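Local coordinates for protein diphosphomevalonate decarboxylase, putative (Trypanosoma brucei, PDB 2HKE) that probably catalyses the ATP-dependent decarboxylation of (R)-5-diphosphomevalonate to isopentenyl diphosphate, a building block of the isoprenoids and sterols, at residues A[202-205]-A[206-209]; A[249-252]-A[253-257]; A[211-214]-A[215-218]. The protein carries 1 engineered substitution. All blocks are in the same frame, centred on the assembly; numbering follows the deposited sequence.

Contact 1: residues A[202-205]-A[206-209]; sequences GMQQ and SLKT
Thr209 reaches back one turn to Gln205 with two donors. Its OG1 lies 2.8 Å from Gln205 O and approaches from above the carbonyl plane, while Thr209 N, 3.0 Å from Gln205 O, stays nearer that plane. Chi1 of 68° sets Thr209 OG1 between the backbone N and the carbonyl carbon; a hydroxyl suits this place because it can donate to the helix carbonyl and also accept from Glu259 N. The backbone itself is tied by N-H to C=O bonds: Ser206 N to Gly202 O is 2.8 Å, and Lys208 N to Gln204 O is 2.9 Å. This i to i+4 ladder is that of an alpha helix, here the final turns of helix 199-209 in the C-terminal, GHMP-type domain. Ser206, small and polar, suits a buried site where its OG meets Thr258 OG1 and Trp20 NE1. On the outer side the Gln205 amide serves both ways: OE1 accepts from a water (2.7 Å) that in turn accepts from Lys208 NZ (2.9 Å), and NE2 donates to Glu259 O. Van der Waals contact between the side chains is slight: Leu207 and Gln204 run side by side, the methyl CD2 of Leu207 3.9 Å from Gln204 NE2, and the amide is held through OE1 by Lys22 N.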
loop_
_atom_site.group_PDB
_atom_site.type_symbol
_atom_site.label_atom_id
_atom_site.label_comp_id
_atom_site.label_asym_id
_atom_site.label_seq_id
_atom_site.Cartn_x
_atom_site.Cartn_y
_atom_site.Cartn_z
ATOM N N GLY A 202 -16.289 -0.692 -5.115
ATOM C CA GLY A 202 -16.135 -1.977 -5.803
ATOM C C GLY A 202 -16.071 -3.152 -4.856
ATOM O O GLY A 202 -16.635 -4.235 -5.121
ATOM N N MET A 203 -15.354 -2.983 -3.749
ATOM C CA MET A 203 -15.156 -4.111 -2.847
ATOM C C MET A 203 -16.484 -4.557 -2.247
ATOM O O MET A 203 -16.708 -5.759 -2.055
ATOM C CB MET A 203 -14.108 -3.844 -1.735
ATOM C CG MET A 203 -14.458 -2.822 -0.705
ATOM S SD MET A 203 -13.157 -2.743 0.603
ATOM C CE MET A 203 -11.814 -1.996 -0.302
ATOM N N GLN A 204 -17.374 -3.620 -1.983
ATOM C CA GLN A 204 -18.684 -4.024 -1.464
ATOM C C GLN A 204 -19.535 -4.647 -2.608
ATOM O O GLN A 204 -20.312 -5.545 -2.371
ATOM C CB GLN A 204 -19.404 -2.855 -0.824
ATOM C CG GLN A 204 -18.658 -2.304 0.425
ATOM C CD GLN A 204 -18.265 -3.414 1.410
ATOM O OE1 GLN A 204 -17.147 -3.937 1.361
ATOM N NE2 GLN A 204 -19.204 -3.836 2.244
ATOM N N GLN A 205 -19.352 -4.185 -3.825
ATOM C CA GLN A 205 -20.060 -4.803 -4.947
ATOM C C GLN A 205 -19.593 -6.242 -5.116
ATOM O O GLN A 205 -20.380 -7.150 -5.328
ATOM C CB GLN A 205 -19.866 -3.963 -6.202
ATOM C CG GLN A 205 -20.889 -4.243 -7.300
ATOM C CD GLN A 205 -22.338 -3.874 -6.943
ATOM O OE1 GLN A 205 -22.608 -3.150 -5.959
ATOM N NE2 GLN A 205 -23.291 -4.373 -7.763
ATOM N N SER A 206 -18.287 -6.483 -4.964
ATOM C CA SER A 206 -17.761 -7.867 -4.970
ATOM C C SER A 206 -18.345 -8.696 -3.858
ATOM O O SER A 206 -18.704 -9.811 -4.051
ATOM C CB SER A 206 -16.220 -7.887 -4.865
ATOM O OG SER A 206 -15.613 -7.265 -5.970
ATOM N N LEU A 207 -18.443 -8.145 -2.663
ATOM C CA LEU A 207 -18.941 -8.886 -1.556
ATOM C C LEU A 207 -20.376 -9.264 -1.798
ATOM O O LEU A 207 -20.763 -10.361 -1.430
ATOM C CB LEU A 207 -18.823 -8.085 -0.261
ATOM C CG LEU A 207 -19.081 -8.787 1.050
ATOM C CD1 LEU A 207 -18.222 -10.049 1.277
ATOM C CD2 LEU A 207 -18.772 -7.711 2.162
ATOM N N LYS A 208 -21.136 -8.360 -2.419
ATOM C CA LYS A 208 -22.551 -8.597 -2.739
ATOM C C LYS A 208 -22.767 -9.631 -3.859
ATOM O O LYS A 208 -23.742 -10.376 -3.819
ATOM C CB LYS A 208 -23.196 -7.278 -3.162
ATOM C CG LYS A 208 -24.727 -7.268 -3.262
ATOM C CD LYS A 208 -25.193 -5.999 -3.935
ATOM C CE LYS A 208 -26.729 -5.859 -3.931
ATOM N NZ LYS A 208 -27.148 -4.531 -4.516
ATOM N N THR A 209 -21.896 -9.643 -4.865
ATOM C CA THR A 209 -22.173 -10.325 -6.124
ATOM C C THR A 209 -21.188 -11.385 -6.601
ATOM O O THR A 209 -21.581 -12.288 -7.361
ATOM C CB THR A 209 -22.370 -9.293 -7.255
ATOM O OG1 THR A 209 -21.125 -8.623 -7.537
ATOM C CG2 THR A 209 -23.459 -8.248 -6.844
HETATM O O HOH W 1 -24.766 -2.965 -4.302
#

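Contact 2: residues A[249-252]-A[253-257]; sequences DDLQ and EICAT
Ile254 presses against the backbone of Asp250, and this is the tight side of the contact. Ile254 N is 2.7 Å from Asp250 O in a nearly straight bond (N-H...O 163°). With chi1 at -72°, Ile254 CG1 sits beside its own backbone N, which brings CG1 back to within 3.2 Å of the same Asp250 O. A branched aliphatic residue suits this buried face, where it also packs on Met213 and Arg216 of helix 213-234. On the neighbouring buried flank Cys255 N bonds Leu251 O at 2.9 Å, and the small Cys255 side chain meets Leu251, SG 4.2 Å from Leu251 CD1, the leucine meanwhile resting on Trp20. These are the last turns of helix 237-256 in the C-terminal domain.

The other side is looser and wet. Asp250 and Glu253, three residues apart, hold their carboxylates near each other but not touching, with Asp250 OD1 4.4 Å from Glu253 OE1. Two waters bridge the oxygens; the closer one donates to Glu253 OE1 at 2.5 Å and to Asp250 OD1 at 2.9 Å. Asp250 OD2 turns instead to a salt bridge with Arg224. Two like charges this close would be expected to repel, and the C-terminal part of a helix probably does not favour them either; donation from the waters and the charge of Arg224 probably make the closeness tolerable.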
loop_
_atom_site.group_PDB
_atom_site.type_symbol
_atom_site.label_atom_id
_atom_site.label_comp_id
_atom_site.label_asym_id
_atom_site.label_seq_id
_atom_site.Cartn_x
_atom_site.Cartn_y
_atom_site.Cartn_z
ATOM N N ASP A 249 -3.919 -13.113 -8.290
ATOM C CA ASP A 249 -4.813 -13.750 -9.274
ATOM C C ASP A 249 -6.248 -13.770 -8.765
ATOM O O ASP A 249 -7.202 -13.457 -9.547
ATOM C CB ASP A 249 -4.363 -15.194 -9.565
ATOM C CG ASP A 249 -3.055 -15.287 -10.304
ATOM O OD1 ASP A 249 -2.540 -14.294 -10.872
ATOM O OD2 ASP A 249 -2.534 -16.438 -10.364
ATOM N N ASP A 250 -6.420 -14.115 -7.497
ATOM C CA ASP A 250 -7.766 -14.243 -6.919
ATOM C C ASP A 250 -8.518 -12.911 -6.880
ATOM O O ASP A 250 -9.731 -12.864 -7.196
ATOM C CB ASP A 250 -7.744 -14.892 -5.536
ATOM C CG ASP A 250 -7.520 -16.411 -5.552
ATOM O OD1 ASP A 250 -7.484 -17.061 -6.628
ATOM O OD2 ASP A 250 -7.405 -16.993 -4.419
ATOM N N LEU A 251 -7.845 -11.818 -6.531
ATOM C CA LEU A 251 -8.504 -10.522 -6.529
ATOM C C LEU A 251 -8.928 -10.125 -7.937
ATOM O O LEU A 251 -10.041 -9.610 -8.148
ATOM C CB LEU A 251 -7.566 -9.475 -5.951
ATOM C CG LEU A 251 -8.071 -8.039 -5.931
ATOM C CD1 LEU A 251 -9.436 -7.954 -5.206
ATOM C CD2 LEU A 251 -7.051 -7.108 -5.232
ATOM N N GLN A 252 -8.089 -10.429 -8.930
ATOM C CA GLN A 252 -8.491 -10.121 -10.306
ATOM C C GLN A 252 -9.714 -10.998 -10.700
ATOM O O GLN A 252 -10.618 -10.500 -11.388
ATOM C CB GLN A 252 -7.325 -10.264 -11.302
ATOM C CG GLN A 252 -6.329 -9.095 -11.172
ATOM C CD GLN A 252 -5.067 -9.285 -11.934
ATOM O OE1 GLN A 252 -4.686 -10.429 -12.288
ATOM N NE2 GLN A 252 -4.366 -8.174 -12.169
ATOM N N GLU A 253 -9.748 -12.237 -10.264
ATOM C CA GLU A 253 -10.878 -13.114 -10.588
ATOM C C GLU A 253 -12.124 -12.671 -9.856
ATOM O O GLU A 253 -13.251 -12.739 -10.420
ATOM C CB GLU A 253 -10.551 -14.576 -10.318
ATOM C CG GLU A 253 -11.596 -15.508 -10.940
ATOM C CD GLU A 253 -11.393 -16.998 -10.611
ATOM O OE1 GLU A 253 -10.403 -17.347 -9.924
ATOM O OE2 GLU A 253 -12.272 -17.815 -11.022
ATOM N N ILE A 254 -11.962 -12.245 -8.607
ATOM C CA ILE A 254 -13.083 -11.667 -7.863
ATOM C C ILE A 254 -13.675 -10.485 -8.591
ATOM O O ILE A 254 -14.895 -10.394 -8.760
ATOM C CB ILE A 254 -12.676 -11.288 -6.434
ATOM C CG1 ILE A 254 -12.496 -12.570 -5.610
ATOM C CG2 ILE A 254 -13.774 -10.439 -5.798
ATOM C CD1 ILE A 254 -11.674 -12.412 -4.360
ATOM N N CYS A 255 -12.824 -9.576 -9.030
ATOM C CA CYS A 255 -13.275 -8.410 -9.770
ATOM C C CYS A 255 -13.991 -8.839 -11.065
ATOM O O CYS A 255 -15.007 -8.271 -11.437
ATOM C CB CYS A 255 -12.111 -7.488 -10.033
ATOM S SG CYS A 255 -11.672 -6.572 -8.498
ATOM N N ALA A 256 -13.439 -9.828 -11.757
ATOM C CA ALA A 256 -14.000 -10.258 -13.047
ATOM C C ALA A 256 -15.371 -10.925 -12.885
ATOM O O ALA A 256 -16.138 -10.918 -13.823
ATOM C CB ALA A 256 -13.031 -11.242 -13.749
ATOM N N THR A 257 -15.650 -11.504 -11.728
ATOM C CA THR A 257 -16.903 -12.191 -11.418
ATOM C C THR A 257 -17.855 -11.358 -10.533
ATOM O O THR A 257 -18.865 -11.858 -10.007
ATOM C CB THR A 257 -16.616 -13.491 -10.728
ATOM O OG1 THR A 257 -15.934 -13.242 -9.507
ATOM C CG2 THR A 257 -15.755 -14.437 -11.606
HETATM O O HOH W 2 -8.061 -16.797 -9.457
HETATM O O HOH W 3 -10.187 -18.618 -7.001
#

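Contact 3: residues A[211-214]-A[215-218]; sequences PLMK and KRIS
Met213 and Ile217 meet because Met213 CG and Ile217 CG1 both lie beside their own backbone N, with chi1 of -70° in the methionine and -66° in the isoleucine. Met213 then bends again at chi2 and chi3, and the two side chains cross at a slant, with Met213 CE 4.1 Å from Ile217 CD1. The pair lies near the N-terminal end of helix 213-234, an alpha helix of the C-terminal domain, and the i to i+4 spacing puts both residues on one face. The flexible, unbranched methionine can shape itself to its neighbours, Leu207 among them, while Ile217 CG1 lies close over the backbone, 3.3 Å from Met213 O.

The bond from Arg216 N to Leu212 O is weak at 3.3 Å, whereas Ile217 N to Met213 O and Ser218 N to Lys214 O are each 3.0 Å. Arg216 is buried, and its extended chain runs past the methionine, CD 4.2 Å from Met213 SD, to a salt bridge through NH1 with Glu247 and a hydrogen bond from NH2 to Lys18 O. Its length suits it to take charge across an apolar layer. Lys215, exposed, bends its chain back toward Leu212, where a water that donates to Leu212 O at 2.7 Å accepts weakly from Lys215 NZ at 3.3 Å.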
loop_
_atom_site.group_PDB
_atom_site.type_symbol
_atom_site.label_atom_id
_atom_site.label_comp_id
_atom_site.label_asym_id
_atom_site.label_seq_id
_atom_site.Cartn_x
_atom_site.Cartn_y
_atom_site.Cartn_z
ATOM N N PRO A 211 -19.340 -14.719 -6.809
ATOM C CA PRO A 211 -19.559 -16.003 -6.147
ATOM C C PRO A 211 -18.339 -16.513 -5.429
ATOM O O PRO A 211 -18.436 -17.498 -4.723
ATOM C CB PRO A 211 -19.919 -16.949 -7.315
ATOM C CG PRO A 211 -19.166 -16.385 -8.442
ATOM C CD PRO A 211 -19.371 -14.867 -8.275
ATOM N N LEU A 212 -17.190 -15.841 -5.586
ATOM C CA LEU A 212 -15.928 -16.335 -5.015
ATOM C C LEU A 212 -15.590 -15.864 -3.593
ATOM O O LEU A 212 -14.663 -16.382 -2.949
ATOM C CB LEU A 212 -14.782 -15.966 -5.958
ATOM C CG LEU A 212 -14.996 -16.439 -7.399
ATOM C CD1 LEU A 212 -13.859 -15.968 -8.244
ATOM C CD2 LEU A 212 -15.180 -17.949 -7.448
ATOM N N MET A 213 -16.335 -14.889 -3.097
ATOM C CA MET A 213 -16.029 -14.244 -1.825
ATOM C C MET A 213 -16.285 -15.118 -0.594
ATOM O O MET A 213 -15.521 -15.088 0.357
ATOM C CB MET A 213 -16.759 -12.906 -1.728
ATOM C CG MET A 213 -16.181 -11.884 -2.687
ATOM S SD MET A 213 -14.582 -11.328 -2.182
ATOM C CE MET A 213 -15.116 -10.242 -0.826
ATOM N N LYS A 214 -17.348 -15.930 -0.603
ATOM C CA LYS A 214 -17.644 -16.747 0.557
ATOM C C LYS A 214 -16.526 -17.679 1.000
ATOM O O LYS A 214 -16.198 -17.760 2.216
ATOM C CB LYS A 214 -18.913 -17.578 0.280
ATOM C CG LYS A 214 -19.453 -18.363 1.490
ATOM C CD LYS A 214 -20.635 -19.221 1.024
ATOM C CE LYS A 214 -21.150 -20.130 2.091
ATOM N NZ LYS A 214 -21.886 -19.334 3.131
ATOM N N LYS A 215 -15.986 -18.433 0.035
ATOM C CA LYS A 215 -14.933 -19.393 0.281
ATOM C C LYS A 215 -13.641 -18.637 0.594
ATOM O O LYS A 215 -12.865 -19.074 1.427
ATOM C CB LYS A 215 -14.685 -20.308 -0.911
ATOM C CG LYS A 215 -13.659 -21.376 -0.609
ATOM C CD LYS A 215 -13.606 -22.461 -1.702
ATOM C CE LYS A 215 -12.317 -22.365 -2.511
ATOM N NZ LYS A 215 -12.487 -21.658 -3.757
ATOM N N ARG A 216 -13.451 -17.499 -0.050
ATOM C CA ARG A 216 -12.242 -16.661 0.235
ATOM C C ARG A 216 -12.162 -16.271 1.712
ATOM O O ARG A 216 -11.120 -16.419 2.334
ATOM C CB ARG A 216 -12.198 -15.448 -0.677
ATOM C CG ARG A 216 -11.078 -14.463 -0.305
ATOM C CD ARG A 216 -10.961 -13.315 -1.244
ATOM N NE ARG A 216 -9.939 -12.414 -0.712
ATOM C CZ ARG A 216 -8.642 -12.694 -0.633
ATOM N NH1 ARG A 216 -8.126 -13.807 -1.153
ATOM N NH2 ARG A 216 -7.834 -11.795 -0.070
ATOM N N ILE A 217 -13.270 -15.772 2.251
ATOM C CA ILE A 217 -13.335 -15.263 3.602
ATOM C C ILE A 217 -13.287 -16.392 4.588
ATOM O O ILE A 217 -12.598 -16.341 5.599
ATOM C CB ILE A 217 -14.623 -14.418 3.784
ATOM C CG1 ILE A 217 -14.501 -13.169 2.896
ATOM C CG2 ILE A 217 -14.904 -14.106 5.269
ATOM C CD1 ILE A 217 -15.779 -12.389 2.657
ATOM N N SER A 218 -14.021 -17.462 4.282
ATOM C CA SER A 218 -14.141 -18.532 5.239
ATOM C C SER A 218 -12.929 -19.443 5.296
ATOM O O SER A 218 -12.522 -19.866 6.373
ATOM C CB SER A 218 -15.367 -19.377 4.877
ATOM O OG SER A 218 -15.568 -20.305 5.908
HETATM O O HOH W 4 -13.248 -18.472 -3.773
#

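In the fold
All three contacts belong to the C-terminal domain, at the C-terminal ends of helices 199-209 and 237-256 and the N-terminal end of 213-234, so along the chain the order is contact 1, contact 3, contact 2. Their centres are each about 11 Å from the other two and about 19 to 23 Å from the centre of the chain. Every pair touches: Leu207 CD1 meets Ile217 CD1 at 3.7 Å, Ser206 CB lies 3.7 Å from Ile254 CG2, and Glu253 CG packs 3.5 Å from Leu212 CD1. Largely through aliphatic groups, the three helix ends are thus packed against one another and against the N-terminal segment that holds Lys18, Trp20 and Lys22.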